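Local coordinates for inositol monophosphatase family protein (Staphylococcus aureus subsp. aureus MSSA476, PDB 4I3Y), which probably hydrolyses inositol monophosphates to inositol and phosphate with the help of magnesium ions, and is inhibited by lithium, at residues A[10-22]-A[56-68]. Numbering follows the deposited sequence.
Sequences KTLQQIDKLICSW and IQQQFQQFLATYF
W22 and F60 both hold CG anti to the backbone N (chi1 178° for W22), and these torsions send the indole of one helix and the phenyl of the other into the space between them. The example is a pair of nearly antiparallel helices, 12-22 and 56-67, whose axes approach to 12.0 Å at 149°; they belong to the two long helices, 12-35 and 51-67, that lie side by side against the seven-stranded sheet of the inositol monophosphatase fold. How bulky side chains bridge so wide a gap is clearest at W22, a knob in the hole formed by I56, Q59, F60 and F63. The edge of F60 points at the face of the six-membered ring in a T-shaped pair, centroids 5.0 Å apart and planes at 66°. Over the five-membered ring lies F63 CB, a CH-pi contact 4.2 Å from the centroid. The carbonyl O of I56 meets the indole at its edge, 3.7 Å from W22 CH2.

Round this aromatic cluster, aliphatic groups pack on the rings. The CD1 methyl of I19 reaches both F60 and F63, 3.9 Å from F60 CE1 in the plane of that ring, while L18 CB lies at the edge of F63. No hydrogen bond crosses between the segments; the contact is held by apolar packing. On the sheet side, I19 and F60 also rest on W91 and M93 respectively, both of strand 89-97, so the interhelical layer runs on into the core. Near the N-terminal end of helix 12-22, F68, just past helix 56-67, receives I15, L18 and K10 around one end of its ring: L18 CD2 stands 3.7 Å from F68 CZ, and the aliphatic K10 CD 3.6 Å from F68 CE1.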
ATOM      1  N   LYS A  10     -10.488 -34.036  15.481  1.00 29.13           N
ATOM      2  CA  LYS A  10     -11.281 -33.052  14.747  1.00 26.71           C
ATOM      3  C   LYS A  10     -11.030 -33.055  13.251  1.00 23.55           C
ATOM      4  O   LYS A  10      -9.932 -33.412  12.775  1.00 22.42           O
ATOM      5  CB  LYS A  10     -10.986 -31.671  15.287  1.00 23.89           C
ATOM      6  CG  LYS A  10     -11.324 -31.545  16.741  1.00 28.59           C
ATOM      7  CD  LYS A  10     -10.598 -30.305  17.266  1.00 31.96           C
ATOM      8  CE  LYS A  10     -10.716 -30.212  18.770  1.00 33.82           C
ATOM      9  NZ  LYS A  10     -12.159 -30.426  19.080  1.00 38.55           N
ATOM     10  N   THR A  11     -12.039 -32.637  12.489  1.00 20.12           N
ATOM     11  CA  THR A  11     -11.830 -32.458  11.092  1.00 18.07           C
ATOM     12  C   THR A  11     -10.991 -31.172  10.822  1.00 18.76           C
ATOM     13  O   THR A  11     -10.926 -30.276  11.659  1.00 19.13           O
ATOM     14  CB  THR A  11     -13.181 -32.390  10.351  1.00 19.36           C
ATOM     15  OG1 THR A  11     -13.810 -31.116  10.569  1.00 15.47           O
ATOM     16  CG2 THR A  11     -14.132 -33.664  10.645  1.00 17.59           C
ATOM     17  N   LEU A  12     -10.405 -31.044   9.649  1.00 19.05           N
ATOM     18  CA  LEU A  12      -9.804 -29.728   9.306  1.00 21.73           C
ATOM     19  C   LEU A  12     -10.825 -28.590   9.402  1.00 20.89           C
ATOM     20  O   LEU A  12     -10.509 -27.504   9.874  1.00 20.34           O
ATOM     21  CB  LEU A  12      -9.148 -29.741   7.902  1.00 21.17           C
ATOM     22  CG  LEU A  12      -7.661 -30.123   7.917  1.00 24.81           C
ATOM     23  CD1 LEU A  12      -7.063 -29.702   6.599  1.00 26.65           C
ATOM     24  CD2 LEU A  12      -6.825 -29.552   9.060  1.00 21.48           C
ATOM     25  N   GLN A  13     -12.056 -28.839   8.942  1.00 21.07           N
ATOM     26  CA  GLN A  13     -13.067 -27.783   9.008  1.00 19.88           C
ATOM     27  C   GLN A  13     -13.427 -27.417  10.398  1.00 18.91           C
ATOM     28  O   GLN A  13     -13.633 -26.203  10.696  1.00 18.42           O
ATOM     29  CB  GLN A  13     -14.299 -27.972   8.052  1.00 22.69           C
ATOM     30  CG  GLN A  13     -14.405 -29.262   7.271  1.00 29.25           C
ATOM     31  CD  GLN A  13     -13.236 -29.652   6.352  1.00 27.37           C
ATOM     32  OE1 GLN A  13     -12.771 -28.887   5.468  1.00 31.27           O
ATOM     33  NE2 GLN A  13     -12.797 -30.879   6.523  1.00 29.37           N
ATOM     34  N   GLN A  14     -13.442 -28.398  11.304  1.00 15.84           N
ATOM     35  CA  GLN A  14     -13.633 -28.021  12.725  1.00 16.00           C
ATOM     36  C   GLN A  14     -12.477 -27.212  13.280  1.00 15.92           C
ATOM     37  O   GLN A  14     -12.646 -26.282  14.084  1.00 15.38           O
ATOM     38  CB  GLN A  14     -13.801 -29.244  13.612  1.00 16.43           C
ATOM     39  CG  GLN A  14     -15.082 -30.002  13.300  1.00 17.64           C
ATOM     40  CD  GLN A  14     -15.174 -31.281  14.116  1.00 20.76           C
ATOM     41  OE1 GLN A  14     -16.191 -31.513  14.774  1.00 22.43           O
ATOM     42  NE2 GLN A  14     -14.137 -32.104  14.083  1.00 16.27           N
ATOM     43  N   ILE A  15     -11.283 -27.573  12.877  1.00 15.93           N
ATOM     44  CA  ILE A  15     -10.169 -26.745  13.327  1.00 17.19           C
ATOM     45  C   ILE A  15     -10.317 -25.338  12.684  1.00 16.02           C
ATOM     46  O   ILE A  15     -10.203 -24.309  13.370  1.00 16.57           O
ATOM     47  CB  ILE A  15      -8.810 -27.386  13.009  1.00 17.00           C
ATOM     48  CG1 ILE A  15      -8.735 -28.863  13.567  1.00 20.53           C
ATOM     49  CG2 ILE A  15      -7.715 -26.442  13.498  1.00 17.57           C
ATOM     50  CD1 ILE A  15      -7.511 -29.688  13.108  1.00 21.97           C
ATOM     51  N   ASP A  16     -10.554 -25.309  11.378  1.00 16.26           N
ATOM     52  CA  ASP A  16     -10.697 -23.993  10.707  1.00 17.07           C
ATOM     53  C   ASP A  16     -11.745 -23.118  11.385  1.00 17.71           C
ATOM     54  O   ASP A  16     -11.524 -21.893  11.606  1.00 18.95           O
ATOM     55  CB  ASP A  16     -11.007 -24.158   9.223  1.00 18.63           C
ATOM     56  CG  ASP A  16     -11.061 -22.841   8.505  1.00 20.00           C
ATOM     57  OD1 ASP A  16     -10.061 -22.074   8.515  1.00 19.26           O
ATOM     58  OD2 ASP A  16     -12.118 -22.575   7.928  1.00 18.73           O
ATOM     59  N   LYS A  17     -12.895 -23.740  11.730  1.00 20.17           N
ATOM     60  CA  LYS A  17     -13.958 -23.050  12.441  1.00 21.19           C
ATOM     61  C   LYS A  17     -13.453 -22.442  13.752  1.00 20.32           C
ATOM     62  O   LYS A  17     -13.704 -21.235  14.035  1.00 19.01           O
ATOM     63  CB  LYS A  17     -15.134 -24.002  12.711  1.00 24.02           C
ATOM     64  CG  LYS A  17     -16.210 -23.386  13.604  1.00 30.24           C
ATOM     65  CD  LYS A  17     -17.573 -23.981  13.263  1.00 34.07           C
ATOM     66  CE  LYS A  17     -18.630 -23.719  14.328  1.00 35.12           C
ATOM     67  NZ  LYS A  17     -19.648 -22.793  13.759  1.00 35.60           N
ATOM     68  N   LEU A  18     -12.716 -23.230  14.550  1.00 18.95           N
ATOM     69  CA  LEU A  18     -12.115 -22.647  15.806  1.00 19.86           C
ATOM     70  C   LEU A  18     -11.169 -21.443  15.536  1.00 19.12           C
ATOM     71  O   LEU A  18     -11.194 -20.441  16.257  1.00 17.27           O
ATOM     72  CB  LEU A  18     -11.353 -23.672  16.611  1.00 19.16           C
ATOM     73  CG  LEU A  18     -11.926 -24.454  17.803  1.00 22.84           C
ATOM     74  CD1 LEU A  18     -13.382 -24.144  18.038  1.00 20.32           C
ATOM     75  CD2 LEU A  18     -11.594 -25.955  17.731  1.00 19.99           C
ATOM     76  N   ILE A  19     -10.301 -21.589  14.540  1.00 19.37           N
ATOM     77  CA  ILE A  19      -9.283 -20.550  14.306  1.00 18.22           C
ATOM     78  C   ILE A  19      -9.986 -19.278  13.794  1.00 20.52           C
ATOM     79  O   ILE A  19      -9.767 -18.170  14.345  1.00 21.50           O
ATOM     80  CB  ILE A  19      -8.234 -21.005  13.279  1.00 17.03           C
ATOM     81  CG1 ILE A  19      -7.402 -22.195  13.781  1.00 15.62           C
ATOM     82  CG2 ILE A  19      -7.266 -19.862  12.991  1.00 15.44           C
ATOM     83  CD1 ILE A  19      -6.528 -21.814  14.959  1.00 16.03           C
ATOM     84  N   CYS A  20     -10.840 -19.430  12.763  1.00 18.98           N
ATOM     85  CA  CYS A  20     -11.477 -18.254  12.187  1.00 19.60           C
ATOM     86  C   CYS A  20     -12.214 -17.536  13.252  1.00 18.70           C
ATOM     87  O   CYS A  20     -12.278 -16.316  13.264  1.00 21.76           O
ATOM     88  CB  CYS A  20     -12.462 -18.570  11.071  1.00 17.59           C
ATOM     89  SG  CYS A  20     -11.701 -19.078   9.564  1.00 20.32           S
ATOM     90  N   SER A  21     -12.832 -18.290  14.147  1.00 20.83           N
ATOM     91  CA  SER A  21     -13.614 -17.694  15.238  1.00 18.93           C
ATOM     92  C   SER A  21     -12.718 -16.900  16.268  1.00 20.98           C
ATOM     93  O   SER A  21     -13.035 -15.747  16.693  1.00 19.59           O
ATOM     94  CB  SER A  21     -14.462 -18.816  15.858  1.00 21.97           C
ATOM     95  OG  SER A  21     -15.142 -18.283  16.954  1.00 28.58           O
ATOM     96  N   TRP A  22     -11.562 -17.477  16.620  1.00 19.23           N
ATOM     97  CA  TRP A  22     -10.620 -16.792  17.512  1.00 20.55           C
ATOM     98  C   TRP A  22     -10.081 -15.514  16.818  1.00 20.13           C
ATOM     99  O   TRP A  22      -9.989 -14.501  17.442  1.00 19.75           O
ATOM    100  CB  TRP A  22      -9.462 -17.706  17.944  1.00 20.39           C
ATOM    101  CG  TRP A  22      -8.452 -17.007  18.822  1.00 22.00           C
ATOM    102  CD1 TRP A  22      -8.500 -16.882  20.178  1.00 20.60           C
ATOM    103  CD2 TRP A  22      -7.226 -16.353  18.405  1.00 20.99           C
ATOM    104  NE1 TRP A  22      -7.392 -16.227  20.640  1.00 20.91           N
ATOM    105  CE2 TRP A  22      -6.598 -15.866  19.587  1.00 20.95           C
ATOM    106  CE3 TRP A  22      -6.617 -16.114  17.158  1.00 21.49           C
ATOM    107  CZ2 TRP A  22      -5.407 -15.150  19.570  1.00 19.63           C
ATOM    108  CZ3 TRP A  22      -5.419 -15.388  17.138  1.00 21.81           C
ATOM    109  CH2 TRP A  22      -4.820 -14.923  18.357  1.00 19.22           C
ATOM    110  N   ILE A  56      -1.541 -10.446  21.501  1.00 22.26           N
ATOM    111  CA  ILE A  56      -2.091 -11.349  20.483  1.00 18.49           C
ATOM    112  C   ILE A  56      -1.388 -12.699  20.548  1.00 19.18           C
ATOM    113  O   ILE A  56      -2.050 -13.748  20.518  1.00 16.98           O
ATOM    114  CB  ILE A  56      -1.995 -10.742  19.090  1.00 17.07           C
ATOM    115  CG1 ILE A  56      -3.027  -9.590  18.970  1.00 16.28           C
ATOM    116  CG2 ILE A  56      -2.117 -11.814  18.029  1.00 14.92           C
ATOM    117  CD1 ILE A  56      -3.059  -8.937  17.604  1.00 15.21           C
ATOM    118  N   GLN A  57      -0.048 -12.688  20.700  1.00 19.31           N
ATOM    119  CA  GLN A  57       0.681 -13.952  20.756  1.00 18.11           C
ATOM    120  C   GLN A  57       0.283 -14.782  21.978  1.00 19.27           C
ATOM    121  O   GLN A  57       0.062 -15.989  21.919  1.00 16.99           O
ATOM    122  CB  GLN A  57       2.185 -13.735  20.808  1.00 18.20           C
ATOM    123  CG  GLN A  57       2.904 -15.076  20.677  1.00 18.55           C
ATOM    124  CD  GLN A  57       4.406 -14.926  20.391  1.00 22.20           C
ATOM    125  OE1 GLN A  57       5.227 -15.336  21.196  1.00 26.87           O
ATOM    126  NE2 GLN A  57       4.751 -14.367  19.273  1.00 18.77           N
ATOM    127  N   GLN A  58       0.240 -14.122  23.100  1.00 20.71           N
ATOM    128  CA  GLN A  58      -0.037 -14.835  24.305  1.00 24.55           C
ATOM    129  C   GLN A  58      -1.514 -15.288  24.421  1.00 24.36           C
ATOM    130  O   GLN A  58      -1.795 -16.405  24.901  1.00 21.03           O
ATOM    131  CB  GLN A  58       0.494 -14.034  25.478  1.00 26.81           C
ATOM    132  CG  GLN A  58      -0.335 -12.917  25.946  1.00 33.77           C
ATOM    133  CD  GLN A  58      -0.536 -13.109  27.424  1.00 44.23           C
ATOM    134  OE1 GLN A  58      -0.185 -12.250  28.242  1.00 52.27           O
ATOM    135  NE2 GLN A  58      -1.067 -14.277  27.784  1.00 44.95           N
ATOM    136  N   GLN A  59      -2.433 -14.487  23.880  1.00 20.14           N
ATOM    137  CA  GLN A  59      -3.773 -15.018  23.711  1.00 21.22           C
ATOM    138  C   GLN A  59      -3.834 -16.245  22.841  1.00 20.86           C
ATOM    139  O   GLN A  59      -4.596 -17.152  23.151  1.00 21.10           O
ATOM    140  CB  GLN A  59      -4.774 -13.966  23.327  1.00 21.59           C
ATOM    141  CG  GLN A  59      -4.896 -12.944  24.438  1.00 24.46           C
ATOM    142  CD  GLN A  59      -5.771 -11.779  24.064  1.00 28.20           C
ATOM    143  OE1 GLN A  59      -5.679 -10.697  24.664  1.00 32.04           O
ATOM    144  NE2 GLN A  59      -6.651 -11.987  23.089  1.00 27.79           N
ATOM    145  N   PHE A  60      -3.028 -16.348  21.782  1.00 18.14           N
ATOM    146  CA  PHE A  60      -3.100 -17.534  20.967  1.00 16.33           C
ATOM    147  C   PHE A  60      -2.492 -18.747  21.661  1.00 17.35           C
ATOM    148  O   PHE A  60      -2.929 -19.906  21.463  1.00 14.85           O
ATOM    149  CB  PHE A  60      -2.374 -17.400  19.645  1.00 15.46           C
ATOM    150  CG  PHE A  60      -2.669 -18.544  18.725  1.00 15.23           C
ATOM    151  CD1 PHE A  60      -3.969 -18.715  18.224  1.00 13.83           C
ATOM    152  CD2 PHE A  60      -1.681 -19.483  18.401  1.00 13.44           C
ATOM    153  CE1 PHE A  60      -4.241 -19.758  17.385  1.00 14.64           C
ATOM    154  CE2 PHE A  60      -1.963 -20.535  17.585  1.00 13.03           C
ATOM    155  CZ  PHE A  60      -3.255 -20.702  17.074  1.00 13.35           C
ATOM    156  N   GLN A  61      -1.435 -18.483  22.422  1.00 18.36           N
ATOM    157  CA  GLN A  61      -0.840 -19.510  23.294  1.00 20.47           C
ATOM    158  C   GLN A  61      -1.885 -20.122  24.213  1.00 20.27           C
ATOM    159  O   GLN A  61      -2.031 -21.348  24.305  1.00 21.37           O
ATOM    160  CB  GLN A  61       0.244 -18.854  24.171  1.00 25.21           C
ATOM    161  CG  GLN A  61       1.609 -19.235  23.685  1.00 28.48           C
ATOM    162  CD  GLN A  61       2.738 -18.489  24.354  1.00 31.64           C
ATOM    163  OE1 GLN A  61       3.833 -19.026  24.419  1.00 30.57           O
ATOM    164  NE2 GLN A  61       2.487 -17.258  24.861  1.00 29.45           N
ATOM    165  N   GLN A  62      -2.610 -19.241  24.877  1.00 20.08           N
ATOM    166  CA  GLN A  62      -3.650 -19.636  25.779  1.00 24.74           C
ATOM    167  C   GLN A  62      -4.792 -20.397  25.045  1.00 25.22           C
ATOM    168  O   GLN A  62      -5.211 -21.450  25.521  1.00 24.21           O
ATOM    169  CB  GLN A  62      -4.059 -18.398  26.563  1.00 26.55           C
ATOM    170  CG  GLN A  62      -5.379 -18.464  27.300  1.00 38.95           C
ATOM    171  CD  GLN A  62      -5.381 -19.487  28.434  1.00 48.37           C
ATOM    172  OE1 GLN A  62      -4.340 -20.093  28.794  1.00 49.84           O
ATOM    173  NE2 GLN A  62      -6.565 -19.689  29.014  1.00 47.10           N
ATOM    174  N   PHE A  63      -5.251 -19.896  23.871  1.00 22.37           N
ATOM    175  CA  PHE A  63      -6.148 -20.634  22.965  1.00 20.84           C
ATOM    176  C   PHE A  63      -5.646 -22.041  22.673  1.00 21.84           C
ATOM    177  O   PHE A  63      -6.373 -23.035  22.679  1.00 20.90           O
ATOM    178  CB  PHE A  63      -6.314 -19.902  21.586  1.00 20.58           C
ATOM    179  CG  PHE A  63      -7.057 -20.707  20.569  1.00 20.52           C
ATOM    180  CD1 PHE A  63      -8.445 -20.661  20.520  1.00 21.95           C
ATOM    181  CD2 PHE A  63      -6.362 -21.521  19.671  1.00 23.19           C
ATOM    182  CE1 PHE A  63      -9.150 -21.436  19.596  1.00 21.76           C
ATOM    183  CE2 PHE A  63      -7.032 -22.300  18.734  1.00 24.84           C
ATOM    184  CZ  PHE A  63      -8.434 -22.264  18.710  1.00 24.42           C
ATOM    185  N   LEU A  64      -4.386 -22.146  22.368  1.00 21.84           N
ATOM    186  CA  LEU A  64      -3.856 -23.441  22.052  1.00 20.83           C
ATOM    187  C   LEU A  64      -3.786 -24.328  23.339  1.00 23.32           C
ATOM    188  O   LEU A  64      -4.064 -25.547  23.306  1.00 25.93           O
ATOM    189  CB  LEU A  64      -2.448 -23.201  21.509  1.00 21.10           C
ATOM    190  CG  LEU A  64      -1.934 -23.829  20.237  1.00 20.87           C
ATOM    191  CD1 LEU A  64      -2.882 -23.891  19.040  1.00 19.65           C
ATOM    192  CD2 LEU A  64      -0.591 -23.211  19.860  1.00 18.19           C
ATOM    193  N   ALA A  65      -3.407 -23.753  24.472  1.00 22.63           N
ATOM    194  CA  ALA A  65      -3.316 -24.595  25.658  1.00 26.42           C
ATOM    195  C   ALA A  65      -4.691 -25.284  25.888  1.00 26.78           C
ATOM    196  O   ALA A  65      -4.817 -26.364  26.364  1.00 29.31           O
ATOM    197  CB  ALA A  65      -2.901 -23.776  26.861  1.00 23.73           C
ATOM    198  N   THR A  66      -5.720 -24.642  25.434  1.00 29.07           N
ATOM    199  CA  THR A  66      -7.038 -24.882  25.910  1.00 26.68           C
ATOM    200  C   THR A  66      -7.843 -25.658  24.870  1.00 26.47           C
ATOM    201  O   THR A  66      -8.877 -26.209  25.201  1.00 26.90           O
ATOM    202  CB  THR A  66      -7.452 -23.459  26.307  1.00 31.02           C
ATOM    203  OG1 THR A  66      -7.473 -23.376  27.728  1.00 33.64           O
ATOM    204  CG2 THR A  66      -8.639 -22.927  25.685  1.00 26.50           C
ATOM    205  N   TYR A  67      -7.351 -25.778  23.630  1.00 22.35           N
ATOM    206  CA  TYR A  67      -8.073 -26.537  22.590  1.00 23.23           C
ATOM    207  C   TYR A  67      -7.316 -27.649  21.974  1.00 25.59           C
ATOM    208  O   TYR A  67      -7.933 -28.557  21.423  1.00 27.80           O
ATOM    209  CB  TYR A  67      -8.460 -25.657  21.398  1.00 20.65           C
ATOM    210  CG  TYR A  67      -9.311 -24.584  21.843  1.00 22.12           C
ATOM    211  CD1 TYR A  67     -10.649 -24.591  21.558  1.00 23.63           C
ATOM    212  CD2 TYR A  67      -8.815 -23.604  22.614  1.00 20.00           C
ATOM    213  CE1 TYR A  67     -11.422 -23.623  22.019  1.00 22.41           C
ATOM    214  CE2 TYR A  67      -9.589 -22.640  23.077  1.00 22.61           C
ATOM    215  CZ  TYR A  67     -10.890 -22.690  22.780  1.00 25.91           C
ATOM    216  OH  TYR A  67     -11.697 -21.725  23.252  1.00 38.70           O
ATOM    217  N   PHE A  68      -5.987 -27.520  21.942  1.00 31.23           N
ATOM    218  CA  PHE A  68      -5.115 -28.430  21.185  1.00 32.20           C
ATOM    219  C   PHE A  68      -3.820 -28.549  21.986  1.00 38.90           C
ATOM    220  O   PHE A  68      -2.734 -28.140  21.508  1.00 34.96           O
ATOM    221  CB  PHE A  68      -4.772 -27.812  19.854  1.00 31.25           C
ATOM    222  CG  PHE A  68      -5.946 -27.520  18.977  1.00 31.55           C
ATOM    223  CD1 PHE A  68      -6.569 -28.535  18.284  1.00 29.86           C
ATOM    224  CD2 PHE A  68      -6.362 -26.220  18.774  1.00 28.53           C
ATOM    225  CE1 PHE A  68      -7.615 -28.264  17.423  1.00 28.53           C
ATOM    226  CE2 PHE A  68      -7.416 -25.946  17.912  1.00 31.71           C
ATOM    227  CZ  PHE A  68      -8.055 -26.966  17.235  1.00 26.58           C
TER